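Local coordinates for protein enoyl-CoA hydratase/isomerase (PDB 3LAO) that probably adds water to the double bond of an enoyl-CoA thioester, perhaps one on the side chain of a steroid, as a homotrimer of the crotonase family, at residues B[12-17]-B[41-46]; B[110-115]-B[136-141]. All coordinates share one frame; numbering follows the deposited sequence.

Interaction 1 of 2, residues B[12-17]-B[41-46]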
loop_
_atom_site.group_PDB
_atom_site.type_symbol
_atom_site.label_atom_id
_atom_site.label_comp_id
_atom_site.label_asym_id
_atom_site.label_seq_id
_atom_site.Cartn_x
_atom_site.Cartn_y
_atom_site.Cartn_z
ATOM N N GLY B 12 19.513 30.593 -1.469
ATOM C CA GLY B 12 19.549 29.235 -1.980
ATOM C C GLY B 12 19.552 29.196 -3.490
ATOM O O GLY B 12 19.053 30.114 -4.149
ATOM N N ARG B 13 20.118 28.127 -4.037
ATOM C CA ARG B 13 20.108 27.922 -5.474
ATOM C C ARG B 13 20.450 26.452 -5.772
ATOM O O ARG B 13 20.808 25.669 -4.895
ATOM C CB ARG B 13 21.149 28.834 -6.130
ATOM C CG ARG B 13 22.559 28.307 -5.954
ATOM C CD ARG B 13 23.604 29.394 -6.043
ATOM N NE ARG B 13 24.930 28.902 -5.651
ATOM C CZ ARG B 13 25.907 29.654 -5.136
ATOM N NH1 ARG B 13 25.735 30.965 -4.925
ATOM N NH2 ARG B 13 27.065 29.082 -4.820
ATOM N N VAL B 14 20.450 26.096 -7.037
ATOM C CA VAL B 14 20.568 24.708 -7.379
ATOM C C VAL B 14 21.589 24.536 -8.525
ATOM O O VAL B 14 21.578 25.301 -9.482
ATOM C CB VAL B 14 19.110 24.239 -7.682
ATOM C CG1 VAL B 14 18.995 23.419 -8.906
ATOM C CG2 VAL B 14 18.475 23.603 -6.396
ATOM N N THR B 15 22.493 23.565 -8.440
ATOM C CA THR B 15 23.340 23.307 -9.603
ATOM C C THR B 15 22.622 22.434 -10.624
ATOM O O THR B 15 21.749 21.632 -10.274
ATOM C CB THR B 15 24.670 22.637 -9.247
ATOM O OG1 THR B 15 24.442 21.309 -8.748
ATOM C CG2 THR B 15 25.493 23.491 -8.220
ATOM N N ARG B 16 23.007 22.567 -11.885
ATOM C CA ARG B 16 22.416 21.785 -12.959
ATOM C C ARG B 16 23.514 21.235 -13.844
ATOM O O ARG B 16 24.446 21.955 -14.185
ATOM C CB ARG B 16 21.505 22.655 -13.812
ATOM C CG ARG B 16 20.309 23.277 -13.090
ATOM C CD ARG B 16 19.917 24.436 -13.893
ATOM N NE ARG B 16 18.569 24.933 -13.728
ATOM C CZ ARG B 16 18.216 25.859 -12.848
ATOM N NH1 ARG B 16 19.131 26.349 -11.982
ATOM N NH2 ARG B 16 16.944 26.283 -12.825
ATOM N N GLU B 17 23.413 19.966 -14.218
ATOM C CA GLU B 17 24.374 19.395 -15.155
ATOM C C GLU B 17 23.754 18.313 -16.024
ATOM O O GLU B 17 23.042 17.443 -15.538
ATOM C CB GLU B 17 25.618 18.858 -14.443
ATOM C CG GLU B 17 26.526 18.014 -15.359
ATOM C CD GLU B 17 27.582 17.156 -14.604
ATOM O OE1 GLU B 17 27.703 17.304 -13.354
ATOM O OE2 GLU B 17 28.274 16.331 -15.276
ATOM N N LEU B 41 13.560 27.050 -3.466
ATOM C CA LEU B 41 12.338 26.409 -3.945
ATOM C C LEU B 41 12.049 26.749 -5.427
ATOM O O LEU B 41 11.666 25.899 -6.216
ATOM C CB LEU B 41 11.143 26.841 -3.078
ATOM C CG LEU B 41 11.206 26.327 -1.643
ATOM C CD1 LEU B 41 10.277 27.083 -0.715
ATOM C CD2 LEU B 41 10.883 24.831 -1.624
ATOM N N ALA B 42 12.228 28.005 -5.796
ATOM C CA ALA B 42 11.929 28.420 -7.132
ATOM C C ALA B 42 12.948 27.829 -8.080
ATOM O O ALA B 42 12.612 27.348 -9.187
ATOM C CB ALA B 42 11.951 29.919 -7.212
ATOM N N ASP B 43 14.196 27.858 -7.646
ATOM C CA ASP B 43 15.252 27.383 -8.504
ATOM C C ASP B 43 15.184 25.851 -8.740
ATOM O O ASP B 43 15.347 25.403 -9.866
ATOM C CB ASP B 43 16.616 27.851 -7.999
ATOM C CG ASP B 43 17.667 27.813 -9.087
ATOM O OD1 ASP B 43 17.332 28.046 -10.279
ATOM O OD2 ASP B 43 18.821 27.553 -8.755
ATOM N N LEU B 44 14.933 25.078 -7.684
ATOM C CA LEU B 44 14.672 23.647 -7.786
ATOM C C LEU B 44 13.453 23.334 -8.729
ATOM O O LEU B 44 13.553 22.487 -9.611
ATOM C CB LEU B 44 14.507 22.986 -6.385
ATOM C CG LEU B 44 14.086 21.478 -6.343
ATOM C CD1 LEU B 44 15.064 20.609 -7.132
ATOM C CD2 LEU B 44 13.964 20.896 -4.944
ATOM N N ALA B 45 12.326 24.015 -8.547
ATOM C CA ALA B 45 11.190 23.846 -9.444
ATOM C C ALA B 45 11.524 24.201 -10.895
ATOM O O ALA B 45 11.072 23.507 -11.809
ATOM C CB ALA B 45 10.002 24.641 -8.975
ATOM N N LEU B 46 12.335 25.246 -11.108
ATOM C CA LEU B 46 12.807 25.587 -12.469
ATOM C C LEU B 46 13.736 24.548 -13.088
ATOM O O LEU B 46 13.649 24.271 -14.276
ATOM C CB LEU B 46 13.464 26.964 -12.522
ATOM C CG LEU B 46 12.488 28.140 -12.491
ATOM C CD1 LEU B 46 13.241 29.468 -12.496
ATOM C CD2 LEU B 46 11.482 28.107 -13.639
#

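Interaction 2 of 2, residues B[110-115]-B[136-141]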
loop_
_atom_site.group_PDB
_atom_site.type_symbol
_atom_site.label_atom_id
_atom_site.label_comp_id
_atom_site.label_asym_id
_atom_site.label_seq_id
_atom_site.Cartn_x
_atom_site.Cartn_y
_atom_site.Cartn_z
ATOM N N VAL B 110 16.861 9.940 -6.252
ATOM C CA VAL B 110 17.383 10.864 -5.291
ATOM C C VAL B 110 18.416 10.223 -4.367
ATOM O O VAL B 110 18.232 9.084 -3.884
ATOM C CB VAL B 110 16.249 11.528 -4.470
ATOM C CG1 VAL B 110 15.527 10.471 -3.542
ATOM C CG2 VAL B 110 16.845 12.649 -3.660
ATOM N N ALA B 111 19.493 10.964 -4.117
ATOM C CA ALA B 111 20.535 10.572 -3.148
ATOM C C ALA B 111 20.535 11.490 -1.919
ATOM O O ALA B 111 20.618 12.705 -2.067
ATOM C CB ALA B 111 21.917 10.608 -3.831
ATOM N N VAL B 112 20.476 10.915 -0.718
ATOM C CA VAL B 112 20.449 11.699 0.525
ATOM C C VAL B 112 21.486 11.263 1.568
ATOM O O VAL B 112 21.737 10.074 1.769
ATOM C CB VAL B 112 19.116 11.579 1.257
ATOM C CG1 VAL B 112 17.947 11.970 0.365
ATOM C CG2 VAL B 112 18.976 10.211 1.704
ATOM N N GLN B 113 21.997 12.245 2.296
ATOM C CA GLN B 113 23.012 12.020 3.320
ATOM C C GLN B 113 22.854 12.971 4.493
ATOM O O GLN B 113 22.372 14.114 4.344
ATOM C CB GLN B 113 24.409 12.246 2.739
ATOM C CG GLN B 113 24.825 13.727 2.664
ATOM C CD GLN B 113 24.289 14.456 1.436
ATOM O OE1 GLN B 113 23.116 14.295 1.050
ATOM N NE2 GLN B 113 25.144 15.299 0.828
ATOM N N GLY B 114 23.315 12.507 5.649
ATOM C CA GLY B 114 23.369 13.322 6.846
ATOM C C GLY B 114 22.029 13.631 7.498
ATOM O O GLY B 114 21.516 12.836 8.275
ATOM N N THR B 115 21.501 14.804 7.181
ATOM C CA THR B 115 20.324 15.353 7.812
ATOM C C THR B 115 19.210 15.497 6.789
ATOM O O THR B 115 19.438 15.960 5.687
ATOM C CB THR B 115 20.636 16.732 8.413
ATOM O OG1 THR B 115 20.972 16.588 9.790
ATOM C CG2 THR B 115 19.452 17.643 8.308
ATOM N N THR B 136 22.200 8.476 7.910
ATOM C CA THR B 136 21.407 9.639 7.591
ATOM C C THR B 136 20.263 9.689 8.602
ATOM O O THR B 136 19.756 8.655 9.016
ATOM C CB THR B 136 20.852 9.529 6.169
ATOM O OG1 THR B 136 21.944 9.503 5.237
ATOM C CG2 THR B 136 19.888 10.676 5.872
ATOM N N ARG B 137 19.849 10.885 8.987
ATOM C CA ARG B 137 18.857 11.046 10.031
ATOM C C ARG B 137 17.634 11.719 9.475
ATOM O O ARG B 137 17.733 12.682 8.778
ATOM C CB ARG B 137 19.377 11.953 11.140
ATOM C CG ARG B 137 20.576 11.441 11.920
ATOM C CD ARG B 137 21.260 12.664 12.593
ATOM N NE ARG B 137 20.675 13.061 13.891
ATOM C CZ ARG B 137 20.692 14.301 14.405
ATOM N NH1 ARG B 137 21.236 15.318 13.732
ATOM N NH2 ARG B 137 20.151 14.530 15.601
ATOM N N PHE B 138 16.470 11.259 9.885
ATOM C CA PHE B 138 15.233 11.752 9.355
ATOM C C PHE B 138 14.376 12.115 10.518
ATOM O O PHE B 138 14.343 11.393 11.541
ATOM C CB PHE B 138 14.520 10.607 8.599
ATOM C CG PHE B 138 15.270 10.103 7.390
ATOM C CD1 PHE B 138 16.120 9.009 7.482
ATOM C CD2 PHE B 138 15.119 10.729 6.145
ATOM C CE1 PHE B 138 16.825 8.543 6.331
ATOM C CE2 PHE B 138 15.817 10.273 4.966
ATOM C CZ PHE B 138 16.650 9.175 5.058
ATOM N N ALA B 139 13.612 13.181 10.367
ATOM C CA ALA B 139 12.536 13.350 11.319
ATOM C C ALA B 139 11.486 14.296 10.804
ATOM O O ALA B 139 11.779 15.200 10.037
ATOM C CB ALA B 139 13.105 13.814 12.727
ATOM N N HIS B 140 10.256 14.054 11.212
ATOM C CA HIS B 140 9.141 14.942 10.955
ATOM C C HIS B 140 8.898 15.908 12.114
ATOM O O HIS B 140 7.917 15.784 12.854
ATOM C CB HIS B 140 7.894 14.114 10.715
ATOM C CG HIS B 140 7.386 14.219 9.325
ATOM N ND1 HIS B 140 7.676 13.282 8.360
ATOM C CD2 HIS B 140 6.643 15.173 8.723
ATOM C CE1 HIS B 140 7.112 13.645 7.224
ATOM N NE2 HIS B 140 6.485 14.792 7.416
ATOM N N LEU B 141 9.794 16.875 12.258
ATOM C CA LEU B 141 9.810 17.774 13.401
ATOM C C LEU B 141 8.656 18.769 13.451
ATOM O O LEU B 141 8.453 19.427 14.460
ATOM C CB LEU B 141 11.136 18.527 13.449
ATOM C CG LEU B 141 12.401 17.680 13.398
ATOM C CD1 LEU B 141 13.612 18.553 13.231
ATOM C CD2 LEU B 141 12.539 16.830 14.642
#

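Interaction 1 of 2, residues B[12-17]-B[41-46]
Asp43 takes a salt bridge from Arg16 on one carboxylate oxygen and a backbone N-H on the other, joining strand 14-19, outermost in the six-stranded crotonase-fold sheet of this chain, to helix 38-53. Both terminal nitrogens of the guanidinium converge on Asp43 OD1, with NH1 of Arg16 3.0 Å from it and NH2 3.1 Å. The oxygen lies in the guanidinium plane, but the carboxylate is turned 50° from that plane, and both nitrogens reach OD1 from the same face of the carboxylate. NE of Arg16 pairs with Glu50, two turns along the helix from Asp43; a long, extended side chain suits a residue serving two acids on one helix face. The backbone N of Val14 donates to Asp43 OD2 at 2.8 Å, meeting it on the anti side, so the acid also takes up the N-H of the strand's first residue. Asp43 CG stands anti to its backbone N (chi1 -160°), which carries the carboxylate out to the strand. Over residues 14-17 and 41-46 the strand and helix axes run nearly parallel, 16° apart. Buried, apolar Val14 packs between the helix (Met40, Ala47) and strand 22-27 (Ile25, Leu27), and its CG2 lies 4.0 Å from Leu44 CB.

Interaction 2 of 2, residues B[110-115]-B[136-141]
Gly114 O accepts the N-H of Arg137 at 2.7 Å, the shortest polar bond between 110-115 and 136-141. The bond is fairly straight, 152° at the hydrogen, although the donor is tilted 25° from the carbonyl plane. The same oxygen is approached by the CA of Thr136 at 3.3 Å in a CA-H...O contact, while Thr136 CG2 packs against it. Gly114 has positive phi, a conformation that glycine adopts readily, and it forms the bend between strand 108-112 of the main sheet and strand 115-117 of a smaller one. In this part of the crotonase fold the chain changes sheets, and a parallel bridge pairs Thr115 with Arg137 just beyond the bend. At the amide end of Gly114, Thr136 OG1 lies 3.3 Å from Gly114 N, a weak bond; its stronger partner is the carbonyl of Ala133. That hydroxyl stands beside its own backbone N (chi1 -63°), with the methyl turned to the Gly114 peptide. Arg137 sends its guanidinium to Glu175 on the neighbouring strand, and its bent chain passes obliquely across Thr115. The Gln113 amide nitrogen is hydrogen-bonded to the carbonyls of Ala64 and Gly66, so an N-H donor suits this buried place. Apolar side chains suit the buried Val112, which also touches Phe69 and Ala132, and Phe138, whose ring meets Phe176, Ile121 and Met124; Val112 CG2 is 4.2 Å from Phe138 CZ.

Both interactions reach the six-stranded sheet, but at different strands: 12-17 lies on its outermost strand 14-19, whereas 110-115 begins on the interior strand 108-112, with strands 22-27 and 59-64 between them. Interaction 1 joins helix 38-53 to the outermost strand, and interaction 2 leads into the three-stranded sheet. Their centres are 19 Å apart and their nearest atoms about 9 Å. Strand 115-117, which follows interaction 2, leads into helix 119-125, whose N-terminal end in crotonase relatives supplies one oxyanion-hole N-H. A glycerol, probably from the crystallisation liquor, sits about 4 Å from the Leu46 side chain. Neither contact is touched by another subunit, although substrate probably binds in tunnels between subunits.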